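Local atomic coordinates of putative type VI secretion protein (PDB entry 4PS2), a protein that probably builds, together with TssC, the contractile sheath of the type VI secretion system, this chain being the C-terminal helical fragment of TssB. Residues A[4-9]-A[21-26]; A[30-35]-A[51-56]; A[34-39]-A[71-76]. All blocks are in the same frame, centred on the assembly; numbering follows the deposited sequence.

Contact 1 of 3, residues A[4-9]-A[21-26]; sequences ISLTFR and RQIPRL
Leu6 lies across Leu26, Gln22 and Ile23 of helix 16-40, meeting each side chain at about a right angle. The apolar contacts centre on this leucine. Its CB sits 3.3 Å from Leu26 CD1, tighter than ordinary van der Waals spacing. With CG anti to the backbone N (chi1 174°), the two methyls reach the preceding turn of the helix: Leu6 CD1 rests 3.8 Å from Gln22 CB, on the aliphatic root of the glutamine, while Leu6 CD2 meets Ile23 CD1 at 3.7 Å. The other branch of Leu26 serves the start of the segment, CD2 standing 3.9 Å from Ile4 CD1. An alanine in place of Leu6 would keep the CB contact with Leu26 but lack both methyls, and would probably leave a gap over Gln22 and Ile23.

Backbone adds little: Ser5 O lies 4.0 Å from Leu26 CD2, and Ile4 also touches Leu26 O. Beyond the segment, Ile4 continues onto Met29, Leu30 and Arg33 of the same helix. Ile4 and Leu6 both point toward the helix and Ser5 away from it, the alternation of an extended chain, here an N-terminal arm laid along the surface of the long helix of a small helical bundle.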
# COMPACT_ATOMS: atom_id res chain seq x y z
N ILE A 4 0.77 -2.57 -11.03
CA ILE A 4 -0.38 -3.15 -10.32
C ILE A 4 -1.62 -2.93 -11.21
O ILE A 4 -1.62 -2.04 -12.06
CB ILE A 4 -0.53 -2.61 -8.87
CG1 ILE A 4 -1.41 -3.55 -8.00
CG2 ILE A 4 -1.04 -1.13 -8.81
CD1 ILE A 4 -1.18 -3.44 -6.45
N SER A 5 -2.67 -3.75 -11.02
CA SER A 5 -3.85 -3.66 -11.87
C SER A 5 -5.14 -3.65 -11.11
O SER A 5 -5.30 -4.42 -10.15
CB SER A 5 -3.89 -4.84 -12.84
OG SER A 5 -2.90 -4.70 -13.84
N LEU A 6 -6.08 -2.80 -11.55
CA LEU A 6 -7.44 -2.76 -11.03
C LEU A 6 -8.25 -3.47 -12.10
O LEU A 6 -8.31 -3.00 -13.24
CB LEU A 6 -7.94 -1.31 -10.84
CG LEU A 6 -9.42 -1.08 -10.42
CD1 LEU A 6 -9.85 -1.97 -9.24
CD2 LEU A 6 -9.65 0.38 -10.08
N THR A 7 -8.82 -4.62 -11.76
CA THR A 7 -9.62 -5.40 -12.68
C THR A 7 -11.09 -5.14 -12.39
O THR A 7 -11.51 -5.21 -11.24
CB THR A 7 -9.20 -6.89 -12.64
OG1 THR A 7 -7.82 -6.97 -13.00
CG2 THR A 7 -10.03 -7.78 -13.59
N PHE A 8 -11.87 -4.82 -13.43
CA PHE A 8 -13.31 -4.58 -13.33
C PHE A 8 -13.98 -5.85 -13.83
O PHE A 8 -13.82 -6.19 -15.00
CB PHE A 8 -13.70 -3.36 -14.21
CG PHE A 8 -13.00 -2.08 -13.82
CD1 PHE A 8 -11.75 -1.75 -14.36
CD2 PHE A 8 -13.59 -1.17 -12.95
CE1 PHE A 8 -11.10 -0.57 -14.00
CE2 PHE A 8 -12.95 0.02 -12.61
CZ PHE A 8 -11.70 0.31 -13.13
N ARG A 9 -14.66 -6.59 -12.95
CA ARG A 9 -15.32 -7.87 -13.29
C ARG A 9 -16.78 -7.74 -13.70
O ARG A 9 -17.42 -8.74 -14.04
CB ARG A 9 -15.08 -8.95 -12.22
CG ARG A 9 -15.36 -8.52 -10.79
CD ARG A 9 -14.06 -8.44 -10.02
NE ARG A 9 -14.09 -7.36 -9.03
CZ ARG A 9 -14.31 -7.54 -7.73
NH1 ARG A 9 -14.51 -8.76 -7.24
NH2 ARG A 9 -14.31 -6.51 -6.90
N ARG A 21 -12.79 3.91 -3.67
CA ARG A 21 -12.28 3.01 -2.63
C ARG A 21 -11.09 2.27 -3.21
O ARG A 21 -10.06 2.18 -2.56
CB ARG A 21 -13.32 1.93 -2.24
CG ARG A 21 -14.54 2.45 -1.53
CD ARG A 21 -15.42 1.30 -1.12
NE ARG A 21 -16.60 1.80 -0.42
CZ ARG A 21 -17.79 1.94 -0.98
NH1 ARG A 21 -17.99 1.59 -2.24
NH2 ARG A 21 -18.80 2.43 -0.27
N GLN A 22 -11.25 1.75 -4.44
CA GLN A 22 -10.24 0.93 -5.11
C GLN A 22 -8.92 1.62 -5.49
O GLN A 22 -7.87 0.99 -5.34
CB GLN A 22 -10.85 0.11 -6.26
CG GLN A 22 -11.93 -0.91 -5.82
CD GLN A 22 -11.48 -1.85 -4.70
OE1 GLN A 22 -12.03 -1.84 -3.59
NE2 GLN A 22 -10.45 -2.65 -4.94
N ILE A 23 -8.96 2.87 -6.00
CA ILE A 23 -7.75 3.63 -6.40
C ILE A 23 -6.77 3.87 -5.21
O ILE A 23 -5.62 3.48 -5.35
CB ILE A 23 -8.09 4.94 -7.19
CG1 ILE A 23 -8.80 4.67 -8.55
CG2 ILE A 23 -6.87 5.90 -7.34
CD1 ILE A 23 -8.18 3.69 -9.49
N PRO A 24 -7.19 4.45 -4.05
CA PRO A 24 -6.23 4.63 -2.93
C PRO A 24 -5.70 3.31 -2.35
O PRO A 24 -4.55 3.26 -1.92
CB PRO A 24 -7.04 5.40 -1.88
CG PRO A 24 -8.23 5.93 -2.60
CD PRO A 24 -8.53 4.97 -3.68
N ARG A 25 -6.52 2.26 -2.36
CA ARG A 25 -6.14 0.93 -1.88
C ARG A 25 -5.00 0.37 -2.72
O ARG A 25 -3.98 -0.05 -2.18
CB ARG A 25 -7.37 0.00 -1.88
CG ARG A 25 -7.07 -1.47 -1.59
CD ARG A 25 -8.32 -2.35 -1.68
NE ARG A 25 -7.95 -3.75 -1.47
CZ ARG A 25 -7.62 -4.61 -2.43
NH1 ARG A 25 -7.69 -4.25 -3.70
NH2 ARG A 25 -7.26 -5.85 -2.12
N LEU A 26 -5.16 0.38 -4.05
CA LEU A 26 -4.14 -0.11 -4.98
C LEU A 26 -2.87 0.74 -4.96
O LEU A 26 -1.77 0.20 -5.13
CB LEU A 26 -4.71 -0.21 -6.39
CG LEU A 26 -5.70 -1.35 -6.57
CD1 LEU A 26 -6.41 -1.20 -7.87
CD2 LEU A 26 -5.02 -2.72 -6.50

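Contact 2 of 3, residues A[30-35]-A[51-56]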
# COMPACT_ATOMS: atom_id res chain seq x y z
N LEU A 30 0.80 -0.75 -3.99
CA LEU A 30 1.97 -0.64 -4.86
C LEU A 30 3.09 0.13 -4.13
O LEU A 30 4.25 -0.29 -4.19
CB LEU A 30 1.62 -0.00 -6.21
CG LEU A 30 2.79 0.14 -7.20
CD1 LEU A 30 3.43 -1.23 -7.54
CD2 LEU A 30 2.33 0.88 -8.47
N ALA A 31 2.75 1.22 -3.42
CA ALA A 31 3.77 1.96 -2.65
C ALA A 31 4.40 1.08 -1.54
O ALA A 31 5.61 1.17 -1.27
CB ALA A 31 3.17 3.22 -2.06
N MET A 32 3.58 0.22 -0.92
CA MET A 32 4.03 -0.67 0.12
C MET A 32 4.96 -1.75 -0.46
O MET A 32 5.99 -2.05 0.14
CB MET A 32 2.80 -1.32 0.80
CG MET A 32 3.12 -2.05 2.05
SD MET A 32 3.65 -0.96 3.40
CE MET A 32 4.46 -2.20 4.40
N ARG A 33 4.59 -2.31 -1.64
CA ARG A 33 5.39 -3.33 -2.31
C ARG A 33 6.77 -2.77 -2.64
O ARG A 33 7.76 -3.44 -2.39
CB ARG A 33 4.69 -3.80 -3.58
CG ARG A 33 5.49 -4.84 -4.35
CD ARG A 33 5.09 -4.83 -5.78
NE ARG A 33 3.72 -5.31 -5.94
CZ ARG A 33 3.06 -5.29 -7.09
NH1 ARG A 33 3.65 -4.82 -8.18
NH2 ARG A 33 1.83 -5.76 -7.16
N SER A 34 6.84 -1.53 -3.17
CA SER A 34 8.10 -0.86 -3.52
C SER A 34 8.96 -0.59 -2.29
O SER A 34 10.18 -0.79 -2.31
CB SER A 34 7.83 0.44 -4.27
OG SER A 34 7.07 0.20 -5.45
N LEU A 35 8.33 -0.13 -1.21
CA LEU A 35 9.00 0.18 0.03
C LEU A 35 9.59 -1.09 0.67
O LEU A 35 10.74 -1.06 1.11
CB LEU A 35 8.05 0.90 1.00
CG LEU A 35 8.69 1.32 2.30
CD1 LEU A 35 9.75 2.43 2.09
CD2 LEU A 35 7.66 1.65 3.33
N LYS A 51 9.53 6.24 8.25
CA LYS A 51 9.01 7.55 7.85
C LYS A 51 8.11 7.40 6.61
O LYS A 51 7.02 7.98 6.54
CB LYS A 51 10.20 8.49 7.55
CG LYS A 51 9.82 9.88 7.02
CD LYS A 51 11.04 10.66 6.47
CE LYS A 51 11.42 10.28 5.06
NZ LYS A 51 12.75 10.82 4.68
N GLU A 52 8.58 6.61 5.62
CA GLU A 52 7.82 6.36 4.40
C GLU A 52 6.59 5.49 4.67
O GLU A 52 5.57 5.67 4.02
CB GLU A 52 8.70 5.73 3.32
CG GLU A 52 9.88 6.60 2.92
CD GLU A 52 9.54 7.93 2.27
OE1 GLU A 52 8.40 8.09 1.80
OE2 GLU A 52 10.42 8.81 2.27
N LEU A 53 6.67 4.59 5.61
CA LEU A 53 5.58 3.73 5.91
C LEU A 53 4.45 4.54 6.45
O LEU A 53 3.35 4.35 6.05
CB LEU A 53 5.97 2.70 6.92
CG LEU A 53 4.86 1.79 7.41
CD1 LEU A 53 4.38 0.89 6.33
CD2 LEU A 53 5.29 1.04 8.62
N GLU A 54 4.73 5.44 7.36
CA GLU A 54 3.69 6.26 7.93
C GLU A 54 3.02 7.14 6.88
O GLU A 54 1.86 7.30 6.92
CB GLU A 54 4.19 7.00 9.18
CG GLU A 54 4.67 6.07 10.30
CD GLU A 54 3.64 5.03 10.73
OE1 GLU A 54 3.98 3.87 10.98
OE2 GLU A 54 2.47 5.37 10.81
N LYS A 55 3.75 7.64 5.92
CA LYS A 55 3.20 8.40 4.81
C LYS A 55 2.21 7.57 3.94
O LYS A 55 1.15 8.00 3.66
CB LYS A 55 4.33 8.92 3.97
CG LYS A 55 3.92 9.76 2.81
N ILE A 56 2.61 6.38 3.58
CA ILE A 56 1.74 5.48 2.88
C ILE A 56 0.42 5.24 3.64
O ILE A 56 -0.62 5.36 3.09
CB ILE A 56 2.46 4.16 2.52
CG1 ILE A 56 3.64 4.41 1.60
CG2 ILE A 56 1.50 3.21 1.85
CD1 ILE A 56 4.42 3.17 1.26
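This is an antiparallel helix-helix contact, made by apolar side chains between the long helix 16-40 and helix 46-57, close to the centre of the chain. The two short axes run at 170° to each other and approach to 10.2 Å, so that Ala31 faces Ile56 at one end and Leu35 faces Glu52 at the other.

Ile56 fills the first end. Its CG1 points back beside its own backbone N, anti to the carbonyl carbon (chi1 -62°), and carries CD1 against the opposite helix, 3.5 Å from Ala31 CB and 3.4 Å from Ala31 O. The small alanine lets the methyl come right down onto the backbone, where it also touches Met32 N. One turn on, Leu35 CD2 lies 4.1 Å from the same Ile56 CD1 and 3.8 Å from Leu53 N, so this branch packs on the backbone of helix 46-57 as well as on side chains. The other branch, Leu35 CD1, meets Glu52 CB at 3.7 Å; the chain of Glu52 then bends and takes its carboxylate off the interface, leaving CB to the contact.

Along the buried flank Met32 bends at chi2 (68°) and passes Leu53 obliquely, its SD 3.5 Å from Leu53 CD1 and its CE touching the same methyl.

That flank faces the C-terminal tail, where Val74 touches Met32 and Trp79 lies against Leu53. On another side of helix 16-40 lies the N-terminal arm, which places the long helix between the arm and helix 46-57.

Contact 3 of 3, residues A[34-39]-A[71-76]; sequences SLLRDL and RALVPE
Leu36 inserts its two methyls against the chain at Leu73 to Pro75 and makes most of the first shell. Its CD1 meets Leu73 CB at 3.8 Å, the two side chains crossing at about a right angle. Its CD2 lies 3.6 Å from Leu73 O, a methyl against a backbone oxygen, and 3.8 Å from Pro75 CD. With CG anti to the carbonyl carbon (chi1 -74°), the fork stands beside the backbone N of Leu36, one prong on Leu73 CB and the other between Leu73 O and the proline ring. One turn later Leu39 points a methyl at the same ring, its CD2 3.9 Å from Pro75 CD and a little farther from CG. Pro75 CD therefore has a leucine methyl from each of two successive helical turns.

The partner chain is held in shape by a type I beta turn from Arg71 to Val74, with a bond of 3.2 Å from Val74 N to Arg71 O. It starts at the last residue of helix 64-71 and brings the C-terminal tail back over the end of helix 16-40, closing one side of the bundle. Glu69, which binds zinc in a structure of this protein, is close by in that helix, its side chain about 6 Å from that of Leu73, although in this model no zinc is bound to the chain at that residue.

Farther out, Val74 turns its side chain past Leu36 to Phe49 and Trp79, fixing the residue between Leu73 and Pro75. Pro75 also touches Lys40, and Leu39 extends to Ala78. At the head of the turn, Arg71 NH2 forms a salt bridge with Glu54 OE1 of helix 46-57.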
# COMPACT_ATOMS: atom_id res chain seq x y z
N SER A 34 6.84 -1.53 -3.17
CA SER A 34 8.10 -0.86 -3.52
C SER A 34 8.96 -0.59 -2.29
O SER A 34 10.18 -0.79 -2.31
CB SER A 34 7.83 0.44 -4.27
OG SER A 34 7.07 0.20 -5.45
N LEU A 35 8.33 -0.13 -1.21
CA LEU A 35 9.00 0.18 0.03
C LEU A 35 9.59 -1.09 0.67
O LEU A 35 10.74 -1.06 1.11
CB LEU A 35 8.05 0.90 1.00
CG LEU A 35 8.69 1.32 2.30
CD1 LEU A 35 9.75 2.43 2.09
CD2 LEU A 35 7.66 1.65 3.33
N LEU A 36 8.82 -2.20 0.70
CA LEU A 36 9.32 -3.48 1.24
C LEU A 36 10.47 -4.02 0.39
O LEU A 36 11.41 -4.58 0.93
CB LEU A 36 8.21 -4.52 1.33
CG LEU A 36 7.17 -4.35 2.44
CD1 LEU A 36 5.93 -5.21 2.15
CD2 LEU A 36 7.76 -4.72 3.81
N ARG A 37 10.41 -3.84 -0.94
CA ARG A 37 11.48 -4.30 -1.82
C ARG A 37 12.75 -3.49 -1.55
O ARG A 37 13.83 -4.06 -1.50
CB ARG A 37 11.07 -4.23 -3.29
CG ARG A 37 9.97 -5.25 -3.63
CD ARG A 37 9.50 -5.22 -5.08
NE ARG A 37 10.56 -5.70 -5.97
CZ ARG A 37 10.86 -6.97 -6.19
NH1 ARG A 37 10.13 -7.94 -5.63
NH2 ARG A 37 11.87 -7.30 -6.98
N ASP A 38 12.60 -2.16 -1.34
CA ASP A 38 13.71 -1.25 -1.01
C ASP A 38 14.36 -1.69 0.29
O ASP A 38 15.58 -1.85 0.34
CB ASP A 38 13.20 0.21 -0.89
CG ASP A 38 12.81 0.86 -2.21
OD1 ASP A 38 13.26 0.37 -3.27
OD2 ASP A 38 12.02 1.83 -2.19
N LEU A 39 13.55 -1.93 1.33
CA LEU A 39 14.03 -2.40 2.63
C LEU A 39 14.76 -3.75 2.49
O LEU A 39 15.89 -3.89 2.99
CB LEU A 39 12.87 -2.56 3.61
CG LEU A 39 13.27 -3.06 5.01
CD1 LEU A 39 13.92 -1.95 5.83
CD2 LEU A 39 12.07 -3.62 5.75
N ARG A 71 0.60 -3.40 7.40
CA ARG A 71 1.54 -3.40 8.53
C ARG A 71 1.99 -4.82 8.89
O ARG A 71 3.11 -4.99 9.36
CB ARG A 71 0.95 -2.72 9.78
CG ARG A 71 0.67 -1.24 9.64
CD ARG A 71 0.14 -0.64 10.94
NE ARG A 71 1.19 0.10 11.65
CZ ARG A 71 1.35 1.42 11.59
NH1 ARG A 71 0.50 2.17 10.90
NH2 ARG A 71 2.34 2.00 12.25
N ALA A 72 1.14 -5.85 8.64
CA ALA A 72 1.46 -7.26 8.90
C ALA A 72 2.54 -7.80 7.96
O ALA A 72 3.13 -8.84 8.23
CB ALA A 72 0.21 -8.11 8.81
N LEU A 73 2.82 -7.09 6.86
CA LEU A 73 3.85 -7.47 5.89
C LEU A 73 5.22 -6.94 6.30
O LEU A 73 6.24 -7.36 5.74
CB LEU A 73 3.48 -6.94 4.50
CG LEU A 73 2.24 -7.54 3.80
CD1 LEU A 73 1.96 -6.80 2.52
CD2 LEU A 73 2.44 -9.05 3.47
N VAL A 74 5.28 -6.03 7.28
CA VAL A 74 6.55 -5.45 7.74
C VAL A 74 7.41 -6.46 8.52
O VAL A 74 6.93 -6.95 9.55
CB VAL A 74 6.32 -4.15 8.54
CG1 VAL A 74 7.63 -3.61 9.12
CG2 VAL A 74 5.63 -3.09 7.67
N PRO A 75 8.68 -6.74 8.11
CA PRO A 75 9.52 -7.65 8.93
C PRO A 75 9.71 -7.06 10.33
O PRO A 75 9.78 -5.83 10.48
CB PRO A 75 10.84 -7.71 8.17
CG PRO A 75 10.53 -7.23 6.78
CD PRO A 75 9.42 -6.24 6.93
N GLU A 76 9.72 -7.92 11.35
CA GLU A 76 9.86 -7.51 12.76
C GLU A 76 11.05 -6.59 13.04
O GLU A 76 10.91 -5.65 13.82
CB GLU A 76 9.92 -8.73 13.68
CG GLU A 76 8.57 -9.38 13.93
CD GLU A 76 8.64 -10.78 14.53
OE1 GLU A 76 7.97 -11.01 15.56
OE2 GLU A 76 9.36 -11.63 13.96

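How the contacts relate
From the N terminus, the extended arm 4-9 is followed by the loop into helix 16-40, and contact 1 closes that first loop by laying the arm on the helix. Contact 1 closes before the other two open. The same helix runs on into contact 2, whose loop turns back through helix 46-57. Contacts 2 and 3 start from the same part of the helix, sharing Ser34 and Leu35, and contact 3 closes later, so that its longer loop takes in residues 51-56. Their centres are about 8 Å apart and they touch, whereas contacts 1 and 3 sit on opposite sides of the chain's centre. Helix 16-40 thus ties together arm, second helix and C-terminal tail.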